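PDB 6LZJ: DNA mismatch repair protein MutL from Aquifex aeolicus VF5, which probably binds and hydrolyses ATP through its GHKL-type N-terminal domain, as MutL proteins do when they couple mismatch recognition to later steps of DNA repair. Local coordinates for residues A[59-64]-A[112-117]; A[101-106]-A[133-138]. All blocks are in the same frame, centred on the assembly; numbering follows the deposited sequence.

Contact 1. Residues A[59-64]-A[112-117]. With ACP (phosphomethylphosphonic acid adenylate ester), chain C.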
ATOM      1  N   GLU A  59      -7.994  -8.098  24.513  1.00 36.71           N
ATOM      2  CA  GLU A  59      -9.259  -7.478  24.879  1.00 41.59           C
ATOM      3  C   GLU A  59      -9.872  -6.658  23.742  1.00 43.66           C
ATOM      4  O   GLU A  59     -11.095  -6.472  23.721  1.00 47.22           O
ATOM      5  CB  GLU A  59      -9.008  -6.607  26.113  1.00 47.22           C
ATOM      6  CG  GLU A  59     -10.203  -6.031  26.804  1.00 55.92           C
ATOM      7  CD  GLU A  59      -9.789  -5.218  28.029  1.00 63.02           C
ATOM      8  OE1 GLU A  59     -10.026  -3.986  28.040  1.00 65.16           O
ATOM      9  OE2 GLU A  59      -9.204  -5.813  28.970  1.00 63.48           O
ATOM     10  N   ASP A  60      -9.064  -6.154  22.804  1.00 40.54           N
ATOM     11  CA  ASP A  60      -9.571  -5.318  21.718  1.00 41.09           C
ATOM     12  C   ASP A  60      -9.782  -6.054  20.400  1.00 38.56           C
ATOM     13  O   ASP A  60     -10.353  -5.465  19.472  1.00 37.85           O
ATOM     14  CB  ASP A  60      -8.621  -4.137  21.459  1.00 45.17           C
ATOM     15  CG  ASP A  60      -8.535  -3.174  22.627  1.00 50.99           C
ATOM     16  OD1 ASP A  60      -9.570  -2.558  22.967  1.00 57.52           O
ATOM     17  OD2 ASP A  60      -7.428  -3.011  23.190  1.00 47.94           O
ATOM     18  N   VAL A  61      -9.371  -7.324  20.295  1.00 36.37           N
ATOM     19  CA  VAL A  61      -9.411  -8.028  19.010  1.00 32.30           C
ATOM     20  C   VAL A  61     -10.849  -8.214  18.519  1.00 37.53           C
ATOM     21  O   VAL A  61     -11.140  -8.033  17.332  1.00 35.98           O
ATOM     22  CB  VAL A  61      -8.671  -9.374  19.125  1.00 31.15           C
ATOM     23  CG1 VAL A  61      -8.987 -10.276  17.905  1.00 30.91           C
ATOM     24  CG2 VAL A  61      -7.182  -9.127  19.283  1.00 28.32           C
ATOM     25  N   GLU A  62     -11.775  -8.575  19.415  1.00 44.19           N
ATOM     26  CA  GLU A  62     -13.156  -8.763  18.976  1.00 47.02           C
ATOM     27  C   GLU A  62     -13.804  -7.439  18.592  1.00 50.43           C
ATOM     28  O   GLU A  62     -14.646  -7.397  17.687  1.00 50.95           O
ATOM     29  CB  GLU A  62     -13.975  -9.455  20.064  1.00 48.46           C
ATOM     30  CG  GLU A  62     -13.727 -10.954  20.169  1.00 52.01           C
ATOM     31  CD  GLU A  62     -13.971 -11.492  21.571  1.00 57.51           C
ATOM     32  OE1 GLU A  62     -14.206 -12.709  21.708  1.00 58.34           O
ATOM     33  OE2 GLU A  62     -13.925 -10.702  22.536  1.00 60.80           O
ATOM     34  N   LYS A  63     -13.406  -6.355  19.255  1.00 49.69           N
ATOM     35  CA  LYS A  63     -13.999  -5.048  18.999  1.00 52.22           C
ATOM     36  C   LYS A  63     -13.751  -4.586  17.564  1.00 50.40           C
ATOM     37  O   LYS A  63     -14.678  -4.164  16.866  1.00 47.34           O
ATOM     38  CB  LYS A  63     -13.441  -4.038  20.004  1.00 54.54           C
ATOM     39  CG  LYS A  63     -13.849  -2.586  19.771  1.00 57.96           C
ATOM     40  CD  LYS A  63     -12.822  -1.842  18.910  1.00 59.39           C
ATOM     41  CE  LYS A  63     -13.098  -0.347  18.827  1.00 61.18           C
ATOM     42  NZ  LYS A  63     -12.229   0.303  17.795  1.00 60.68           N
ATOM     43  N   VAL A  64     -12.498  -4.638  17.108  1.00 50.27           N
ATOM     44  CA  VAL A  64     -12.153  -3.953  15.867  1.00 47.41           C
ATOM     45  C   VAL A  64     -12.774  -4.598  14.639  1.00 48.82           C
ATOM     46  O   VAL A  64     -12.685  -4.030  13.547  1.00 52.93           O
ATOM     47  CB  VAL A  64     -10.620  -3.827  15.737  1.00 43.83           C
ATOM     48  CG1 VAL A  64     -10.072  -2.996  16.887  1.00 43.97           C
ATOM     49  CG2 VAL A  64      -9.953  -5.178  15.716  1.00 40.30           C
ATOM     50  N   GLU A 112       1.264 -14.198  23.967  1.00 29.21           N
ATOM     51  CA  GLU A 112       0.516 -14.925  22.952  1.00 32.07           C
ATOM     52  C   GLU A 112      -0.336 -13.968  22.162  1.00 30.35           C
ATOM     53  O   GLU A 112      -0.691 -12.884  22.623  1.00 29.82           O
ATOM     54  CB  GLU A 112      -0.460 -15.977  23.487  1.00 35.79           C
ATOM     55  CG  GLU A 112      -0.222 -16.515  24.836  1.00 40.32           C
ATOM     56  CD  GLU A 112      -1.209 -17.623  25.128  1.00 40.30           C
ATOM     57  OE1 GLU A 112      -0.756 -18.663  25.647  1.00 45.79           O
ATOM     58  OE2 GLU A 112      -2.418 -17.452  24.812  1.00 32.58           O
ATOM     59  N   GLY A 113      -0.724 -14.431  20.982  1.00 27.94           N
ATOM     60  CA  GLY A 113      -1.684 -13.728  20.185  1.00 24.70           C
ATOM     61  C   GLY A 113      -3.083 -14.300  20.321  1.00 23.42           C
ATOM     62  O   GLY A 113      -3.351 -15.298  20.998  1.00 23.26           O
ATOM     63  N   LYS A 114      -4.002 -13.619  19.664  1.00 21.12           N
ATOM     64  CA  LYS A 114      -5.394 -14.012  19.619  1.00 24.60           C
ATOM     65  C   LYS A 114      -5.865 -13.904  18.175  1.00 25.36           C
ATOM     66  O   LYS A 114      -5.507 -12.949  17.483  1.00 26.88           O
ATOM     67  CB  LYS A 114      -6.224 -13.103  20.541  1.00 26.37           C
ATOM     68  CG  LYS A 114      -7.638 -13.479  20.622  1.00 27.05           C
ATOM     69  CD  LYS A 114      -8.360 -12.574  21.600  1.00 28.16           C
ATOM     70  CE  LYS A 114      -9.802 -12.968  21.804  1.00 36.53           C
ATOM     71  NZ  LYS A 114     -10.506 -11.974  22.666  1.00 39.94           N
ATOM     72  N   GLU A 115      -6.695 -14.853  17.744  1.00 23.37           N
ATOM     73  CA  GLU A 115      -7.215 -14.902  16.377  1.00 23.25           C
ATOM     74  C   GLU A 115      -8.740 -14.851  16.409  1.00 26.45           C
ATOM     75  O   GLU A 115      -9.369 -15.537  17.217  1.00 27.73           O
ATOM     76  CB  GLU A 115      -6.732 -16.186  15.680  1.00 25.89           C
ATOM     77  CG  GLU A 115      -7.259 -16.343  14.263  1.00 29.24           C
ATOM     78  CD  GLU A 115      -6.896 -17.689  13.695  1.00 33.55           C
ATOM     79  OE1 GLU A 115      -7.761 -18.589  13.684  1.00 39.46           O
ATOM     80  OE2 GLU A 115      -5.731 -17.863  13.313  1.00 33.30           O
ATOM     81  N   ILE A 116      -9.339 -13.997  15.578  1.00 22.20           N
ATOM     82  CA  ILE A 116     -10.786 -13.979  15.409  1.00 25.15           C
ATOM     83  C   ILE A 116     -11.130 -14.407  13.983  1.00 22.46           C
ATOM     84  O   ILE A 116     -10.448 -14.044  13.015  1.00 23.71           O
ATOM     85  CB  ILE A 116     -11.369 -12.590  15.742  1.00 25.56           C
ATOM     86  CG1 ILE A 116     -12.897 -12.640  15.782  1.00 27.84           C
ATOM     87  CG2 ILE A 116     -10.838 -11.505  14.786  1.00 29.33           C
ATOM     88  CD1 ILE A 116     -13.541 -11.314  16.151  1.00 31.78           C
ATOM     89  N   GLU A 117     -12.192 -15.184  13.849  1.00 23.62           N
ATOM     90  CA  GLU A 117     -12.574 -15.699  12.541  1.00 26.77           C
ATOM     91  C   GLU A 117     -14.004 -15.257  12.278  1.00 30.46           C
ATOM     92  O   GLU A 117     -14.866 -15.386  13.152  1.00 31.42           O
ATOM     93  CB  GLU A 117     -12.435 -17.224  12.443  1.00 29.32           C
ATOM     94  CG  GLU A 117     -12.523 -17.707  10.994  1.00 33.57           C
ATOM     95  CD  GLU A 117     -12.519 -19.230  10.852  1.00 41.09           C
ATOM     96  OE1 GLU A 117     -12.347 -19.928  11.869  1.00 40.95           O
ATOM     97  OE2 GLU A 117     -12.689 -19.715   9.710  1.00 42.74           O
TER
HETATM   98  PG  ACP C 402     -10.122   3.900   8.855  1.00 49.16           P
HETATM   99  O1G ACP C 402      -9.447   2.639   8.451  1.00 47.42           O
HETATM  100  O2G ACP C 402     -11.645   3.905   8.315  1.00 48.15           O
HETATM  101  O3G ACP C 402      -9.305   5.231   8.416  1.00 52.58           O
HETATM  102  PB  ACP C 402      -9.475   2.558  11.403  1.00 28.68           P
HETATM  103  O1B ACP C 402      -8.100   2.321  10.950  1.00 24.48           O
HETATM  104  O2B ACP C 402      -9.447   3.080  12.927  1.00 32.04           O
HETATM  105  C3B ACP C 402     -10.245   3.988  10.642  1.00 34.50           C
HETATM  106  PA  ACP C 402     -10.122  -0.151  10.896  1.00 26.57           P
HETATM  107  O1A ACP C 402      -9.235  -0.022   9.670  1.00 26.78           O
HETATM  108  O2A ACP C 402     -11.418  -0.889  10.732  1.00 24.82           O
HETATM  109  O3A ACP C 402     -10.515   1.347  11.381  1.00 27.56           O
HETATM  110  O5' ACP C 402      -9.232  -0.719  12.103  1.00 28.56           O
HETATM  111  C5' ACP C 402      -9.885  -0.636  13.367  1.00 31.07           C
HETATM  112  C4' ACP C 402      -8.847  -0.619  14.468  1.00 29.84           C
HETATM  113  O4' ACP C 402      -8.156  -1.870  14.474  1.00 24.74           O
HETATM  114  C3' ACP C 402      -7.752   0.407  14.298  1.00 32.14           C
HETATM  115  O3' ACP C 402      -8.138   1.681  14.834  1.00 36.68           O
HETATM  116  C2' ACP C 402      -6.622  -0.188  15.079  1.00 26.20           C
HETATM  117  O2' ACP C 402      -6.826   0.141  16.478  1.00 28.92           O
HETATM  118  C1' ACP C 402      -6.854  -1.688  14.979  1.00 22.78           C
HETATM  119  N9  ACP C 402      -5.968  -2.287  13.954  1.00 23.16           N
HETATM  120  C8  ACP C 402      -6.390  -2.758  12.768  1.00 23.46           C
HETATM  121  N7  ACP C 402      -5.357  -3.273  12.080  1.00 20.59           N
HETATM  122  C5  ACP C 402      -4.276  -3.161  12.858  1.00 18.96           C
HETATM  123  C6  ACP C 402      -2.862  -3.546  12.750  1.00 19.83           C
HETATM  124  N6  ACP C 402      -2.396  -4.139  11.603  1.00 25.27           N
HETATM  125  N1  ACP C 402      -2.060  -3.259  13.776  1.00 23.24           N
HETATM  126  C2  ACP C 402      -2.517  -2.681  14.911  1.00 23.64           C
HETATM  127  N3  ACP C 402      -3.775  -2.284  15.096  1.00 23.06           N
HETATM  128  C4  ACP C 402      -4.692  -2.528  14.108  1.00 19.93           C
HETATM  129  O   HOH W   1     -11.754  -9.268  22.326  1.00 42.41           O

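Contact 2. Residues A[101-106]-A[133-138]. With ACP (phosphomethylphosphonic acid adenylate ester), chain C.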
ATOM      1  N   PHE A 101     -12.814 -14.370   6.800  1.00 24.04           N
ATOM      2  CA  PHE A 101     -11.903 -13.371   7.333  1.00 21.98           C
ATOM      3  C   PHE A 101     -11.243 -13.905   8.596  1.00 24.58           C
ATOM      4  O   PHE A 101     -11.935 -14.293   9.545  1.00 26.87           O
ATOM      5  CB  PHE A 101     -12.703 -12.078   7.637  1.00 19.16           C
ATOM      6  CG  PHE A 101     -11.903 -10.964   8.319  1.00 19.03           C
ATOM      7  CD1 PHE A 101     -11.767 -10.918   9.695  1.00 21.31           C
ATOM      8  CD2 PHE A 101     -11.382  -9.907   7.552  1.00 20.43           C
ATOM      9  CE1 PHE A 101     -11.048  -9.890  10.306  1.00 24.24           C
ATOM     10  CE2 PHE A 101     -10.687  -8.862   8.158  1.00 25.00           C
ATOM     11  CZ  PHE A 101     -10.520  -8.845   9.528  1.00 25.11           C
ATOM     12  N   LYS A 102      -9.918 -13.873   8.650  1.00 23.41           N
ATOM     13  CA  LYS A 102      -9.247 -14.127   9.912  1.00 22.49           C
ATOM     14  C   LYS A 102      -8.372 -12.932  10.238  1.00 22.40           C
ATOM     15  O   LYS A 102      -7.752 -12.355   9.354  1.00 25.58           O
ATOM     16  CB  LYS A 102      -8.410 -15.388   9.858  1.00 27.84           C
ATOM     17  CG  LYS A 102      -9.226 -16.626   9.640  1.00 32.48           C
ATOM     18  CD  LYS A 102      -8.375 -17.858   9.737  1.00 33.93           C
ATOM     19  CE  LYS A 102      -9.249 -19.096   9.619  1.00 36.87           C
ATOM     20  NZ  LYS A 102      -8.427 -20.337   9.559  1.00 38.95           N
ATOM     21  N   LEU A 103      -8.361 -12.525  11.492  1.00 21.55           N
ATOM     22  CA  LEU A 103      -7.341 -11.594  11.959  1.00 19.91           C
ATOM     23  C   LEU A 103      -6.688 -12.210  13.180  1.00 18.08           C
ATOM     24  O   LEU A 103      -7.385 -12.612  14.111  1.00 23.51           O
ATOM     25  CB  LEU A 103      -7.934 -10.232  12.300  1.00 25.81           C
ATOM     26  CG  LEU A 103      -7.035  -9.190  12.962  1.00 26.06           C
ATOM     27  CD1 LEU A 103      -7.550  -7.781  12.557  1.00 30.42           C
ATOM     28  CD2 LEU A 103      -7.058  -9.291  14.463  1.00 26.46           C
ATOM     29  N   ARG A 104      -5.367 -12.290  13.188  1.00 17.38           N
ATOM     30  CA  ARG A 104      -4.650 -12.674  14.399  1.00 19.62           C
ATOM     31  C   ARG A 104      -3.720 -11.537  14.790  1.00 17.83           C
ATOM     32  O   ARG A 104      -3.196 -10.817  13.917  1.00 17.77           O
ATOM     33  CB  ARG A 104      -3.895 -14.015  14.214  1.00 19.48           C
ATOM     34  CG  ARG A 104      -2.798 -14.053  13.133  1.00 20.63           C
ATOM     35  CD  ARG A 104      -2.248 -15.459  13.017  1.00 21.83           C
ATOM     36  NE  ARG A 104      -3.291 -16.302  12.448  1.00 22.82           N
ATOM     37  CZ  ARG A 104      -3.445 -16.500  11.149  1.00 26.31           C
ATOM     38  NH1 ARG A 104      -2.630 -15.892  10.291  1.00 30.31           N
ATOM     39  NH2 ARG A 104      -4.427 -17.284  10.705  1.00 26.84           N
ATOM     40  N   SER A 105      -3.573 -11.315  16.086  1.00 18.99           N
ATOM     41  CA  SER A 105      -2.695 -10.245  16.539  1.00 19.23           C
ATOM     42  C   SER A 105      -2.101 -10.555  17.896  1.00 18.68           C
ATOM     43  O   SER A 105      -2.779 -11.079  18.784  1.00 22.72           O
ATOM     44  CB  SER A 105      -3.437  -8.898  16.600  1.00 17.99           C
ATOM     45  OG  SER A 105      -2.455  -7.887  16.816  1.00 20.97           O
ATOM     46  N   ARG A 106      -0.832 -10.212  18.046  1.00 18.57           N
ATOM     47  CA  ARG A 106      -0.161 -10.326  19.326  1.00 22.31           C
ATOM     48  C   ARG A 106       0.301  -8.934  19.722  1.00 24.96           C
ATOM     49  O   ARG A 106       1.077  -8.284  19.002  1.00 21.82           O
ATOM     50  CB  ARG A 106       0.992 -11.310  19.282  1.00 21.32           C
ATOM     51  CG  ARG A 106       1.693 -11.445  20.626  1.00 19.54           C
ATOM     52  CD  ARG A 106       2.885 -12.347  20.445  1.00 23.66           C
ATOM     53  NE  ARG A 106       3.873 -12.134  21.492  1.00 26.05           N
ATOM     54  CZ  ARG A 106       5.026 -12.779  21.500  1.00 29.75           C
ATOM     55  NH1 ARG A 106       5.261 -13.641  20.519  1.00 29.90           N
ATOM     56  NH2 ARG A 106       5.930 -12.548  22.453  1.00 33.10           N
ATOM     57  N   VAL A 133       5.012 -10.916  17.742  1.00 23.46           N
ATOM     58  CA  VAL A 133       4.339  -9.628  17.913  1.00 23.54           C
ATOM     59  C   VAL A 133       4.031  -9.031  16.557  1.00 19.47           C
ATOM     60  O   VAL A 133       4.878  -9.028  15.656  1.00 24.42           O
ATOM     61  CB  VAL A 133       5.204  -8.638  18.708  1.00 22.15           C
ATOM     62  CG1 VAL A 133       4.489  -7.286  18.705  1.00 21.67           C
ATOM     63  CG2 VAL A 133       5.350  -9.082  20.106  1.00 23.86           C
ATOM     64  N   GLY A 134       2.799  -8.611  16.381  1.00 18.58           N
ATOM     65  CA  GLY A 134       2.347  -7.945  15.173  1.00 17.94           C
ATOM     66  C   GLY A 134       0.947  -8.419  14.858  1.00 17.84           C
ATOM     67  O   GLY A 134       0.267  -9.016  15.693  1.00 19.15           O
ATOM     68  N   THR A 135       0.520  -8.207  13.615  1.00 15.56           N
ATOM     69  CA  THR A 135      -0.844  -8.516  13.211  1.00 18.59           C
ATOM     70  C   THR A 135      -0.797  -9.185  11.853  1.00 16.58           C
ATOM     71  O   THR A 135       0.008  -8.824  10.983  1.00 19.61           O
ATOM     72  CB  THR A 135      -1.713  -7.241  13.134  1.00 18.47           C
ATOM     73  OG1 THR A 135      -1.754  -6.649  14.417  1.00 21.80           O
ATOM     74  CG2 THR A 135      -3.096  -7.532  12.693  1.00 19.47           C
ATOM     75  N   GLU A 136      -1.660 -10.161  11.670  1.00 14.65           N
ATOM     76  CA  GLU A 136      -1.739 -10.799  10.366  1.00 17.33           C
ATOM     77  C   GLU A 136      -3.210 -10.964  10.017  1.00 19.32           C
ATOM     78  O   GLU A 136      -3.976 -11.520  10.801  1.00 18.39           O
ATOM     79  CB  GLU A 136      -1.019 -12.146  10.390  1.00 18.39           C
ATOM     80  CG  GLU A 136      -1.067 -12.842   9.019  1.00 17.98           C
ATOM     81  CD  GLU A 136      -0.111 -14.029   9.014  1.00 25.30           C
ATOM     82  OE1 GLU A 136       0.748 -14.072   8.127  1.00 27.15           O
ATOM     83  OE2 GLU A 136      -0.181 -14.820   9.979  1.00 30.02           O
ATOM     84  N   VAL A 137      -3.618 -10.442   8.863  1.00 20.27           N
ATOM     85  CA  VAL A 137      -5.009 -10.512   8.433  1.00 20.75           C
ATOM     86  C   VAL A 137      -5.085 -11.322   7.149  1.00 16.67           C
ATOM     87  O   VAL A 137      -4.270 -11.122   6.235  1.00 16.62           O
ATOM     88  CB  VAL A 137      -5.575  -9.094   8.216  1.00 15.90           C
ATOM     89  CG1 VAL A 137      -7.086  -9.174   7.930  1.00 20.37           C
ATOM     90  CG2 VAL A 137      -5.254  -8.213   9.444  1.00 20.66           C
ATOM     91  N   GLU A 138      -6.081 -12.225   7.075  1.00 18.50           N
ATOM     92  CA  GLU A 138      -6.273 -13.110   5.931  1.00 22.22           C
ATOM     93  C   GLU A 138      -7.701 -12.971   5.453  1.00 20.60           C
ATOM     94  O   GLU A 138      -8.657 -13.176   6.222  1.00 20.08           O
ATOM     95  CB  GLU A 138      -5.982 -14.569   6.305  1.00 22.40           C
ATOM     96  CG  GLU A 138      -4.537 -14.736   6.691  1.00 25.44           C
ATOM     97  CD  GLU A 138      -4.140 -16.169   6.987  1.00 29.21           C
ATOM     98  OE1 GLU A 138      -4.914 -17.110   6.685  1.00 33.04           O
ATOM     99  OE2 GLU A 138      -3.029 -16.324   7.516  1.00 29.92           O
TER
HETATM  100  PG  ACP C 402     -10.122   3.900   8.855  1.00 49.16           P
HETATM  101  O1G ACP C 402      -9.447   2.639   8.451  1.00 47.42           O
HETATM  102  O2G ACP C 402     -11.645   3.905   8.315  1.00 48.15           O
HETATM  103  O3G ACP C 402      -9.305   5.231   8.416  1.00 52.58           O
HETATM  104  PB  ACP C 402      -9.475   2.558  11.403  1.00 28.68           P
HETATM  105  O1B ACP C 402      -8.100   2.321  10.950  1.00 24.48           O
HETATM  106  O2B ACP C 402      -9.447   3.080  12.927  1.00 32.04           O
HETATM  107  C3B ACP C 402     -10.245   3.988  10.642  1.00 34.50           C
HETATM  108  PA  ACP C 402     -10.122  -0.151  10.896  1.00 26.57           P
HETATM  109  O1A ACP C 402      -9.235  -0.022   9.670  1.00 26.78           O
HETATM  110  O2A ACP C 402     -11.418  -0.889  10.732  1.00 24.82           O
HETATM  111  O3A ACP C 402     -10.515   1.347  11.381  1.00 27.56           O
HETATM  112  O5' ACP C 402      -9.232  -0.719  12.103  1.00 28.56           O
HETATM  113  C5' ACP C 402      -9.885  -0.636  13.367  1.00 31.07           C
HETATM  114  C4' ACP C 402      -8.847  -0.619  14.468  1.00 29.84           C
HETATM  115  O4' ACP C 402      -8.156  -1.870  14.474  1.00 24.74           O
HETATM  116  C3' ACP C 402      -7.752   0.407  14.298  1.00 32.14           C
HETATM  117  O3' ACP C 402      -8.138   1.681  14.834  1.00 36.68           O
HETATM  118  C2' ACP C 402      -6.622  -0.188  15.079  1.00 26.20           C
HETATM  119  O2' ACP C 402      -6.826   0.141  16.478  1.00 28.92           O
HETATM  120  C1' ACP C 402      -6.854  -1.688  14.979  1.00 22.78           C
HETATM  121  N9  ACP C 402      -5.968  -2.287  13.954  1.00 23.16           N
HETATM  122  C8  ACP C 402      -6.390  -2.758  12.768  1.00 23.46           C
HETATM  123  N7  ACP C 402      -5.357  -3.273  12.080  1.00 20.59           N
HETATM  124  C5  ACP C 402      -4.276  -3.161  12.858  1.00 18.96           C
HETATM  125  C6  ACP C 402      -2.862  -3.546  12.750  1.00 19.83           C
HETATM  126  N6  ACP C 402      -2.396  -4.139  11.603  1.00 25.27           N
HETATM  127  N1  ACP C 402      -2.060  -3.259  13.776  1.00 23.24           N
HETATM  128  C2  ACP C 402      -2.517  -2.681  14.911  1.00 23.64           C
HETATM  129  N3  ACP C 402      -3.775  -2.284  15.096  1.00 23.06           N
HETATM  130  C4  ACP C 402      -4.692  -2.528  14.108  1.00 19.93           C
HETATM  131  O   HOH W   2      -5.269 -19.225   8.497  1.00 46.24           O

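Contact 1. Residues A[59-64]-A[112-117]
Val-61 and Ile-116 meet through methyl groups: CG1 of Val-61 lies 3.8 Å from CG2 of Ile-116, the two side chains sliding past each other in opposite directions. Both are branched at CB, which gives each a broad apolar surface close to its backbone. With CG1 of Ile-116 anti to the backbone N (chi1 -171°), the longer branch extends toward Glu-62, and its CD1 rests 3.8 Å from CA of Glu-62.

Lys-114 is extended throughout, and its CD passes CB of Val-61 at 4.1 Å. A long lysine suits the place because its methylenes pack on the valine while NZ reaches the backbone O of Pro-58, to which it is hydrogen-bonded. Its salt bridge to OE2 of Glu-62, whose chain it crosses at about a right angle, is long at 3.7 Å. A water accepts from NZ of Lys-114 at 3.0 Å and from N of Glu-62, lying 2.6 Å from OE2 of Glu-62.

This is helix-on-sheet packing within the GHKL-type ATPase domain: the end of helix 58-61 and the residues after it pack on strand 113-119, with Leu-103 of strand 100-106 against Val-61 and Thr-126 of strand 122-129 beside Glu-62, Lys-114 and Ile-116.

Contact 2. Residues A[101-106]-A[133-138]
NH1 of Arg-104 is gripped by two carboxylates, donating to OE2 of Glu-136 at 2.7 Å and to OE2 of Glu-138 at 2.8 Å. The second bond is nearly straight (177°) and lies in the guanidinium plane; the first is bent (133°). Both oxygens are met from above their carboxylate planes. A bend at chi3 (69°) turns the guanidinium toward the strand carrying the glutamates, while its NH2 bridges to Glu-115. Glu-136 has a second partner in Arg-48, so a leucine in place of Arg-104 would probably cost Glu-138 most, leaving its OE2 without this charged mate.

Between the antiparallel strands, backbone bonds join the hydrogen-bonded pairs Lys-102 with Glu-138, Arg-104 with Glu-136 and Arg-106 with Gly-134. On the other face, Thr-135 lies beside the adenine, with OG1 3.5 Å from N1, and OG of Ser-105 donates to that OG1 at 2.8 Å, a second-shell hold on the threonine hydroxyl. Farther along, Val-137 spreads its methyls, CG1 to CE2 of Phe-101 (3.6 Å) and CG2 to CD1 of Leu-103 (3.9 Å).

The chemistry is two-sided: the paired charges of one face are likely to stabilise one another, while the buried face packs Phe-101 and Leu-103 against helix 91-96 and brings Thr-135 to the adenine.

Contacts 1 and 2 share one mixed sheet, in which strands 113-119 and 100-106 are neighbours, tied by backbone bonds such as Ile-116 N to Leu-103 O, 2.8 Å. Both are partly buried, but contact 1 is the more peripheral, its centre about 23 Å from the centre of the chain against about 17 Å for contact 2. Contact 2 is strand against strand, held by regular backbone bonds and a close charge network; contact 1 sets the end of helix 58-61 and what follows on the sheet, relying on apolar packing and, on its exposed side, a long salt bridge and a water. Thr-135 of contact 2 meets the adenine; segment 59-64 also reaches the ribose through Val-64, away from its contact with 112-117.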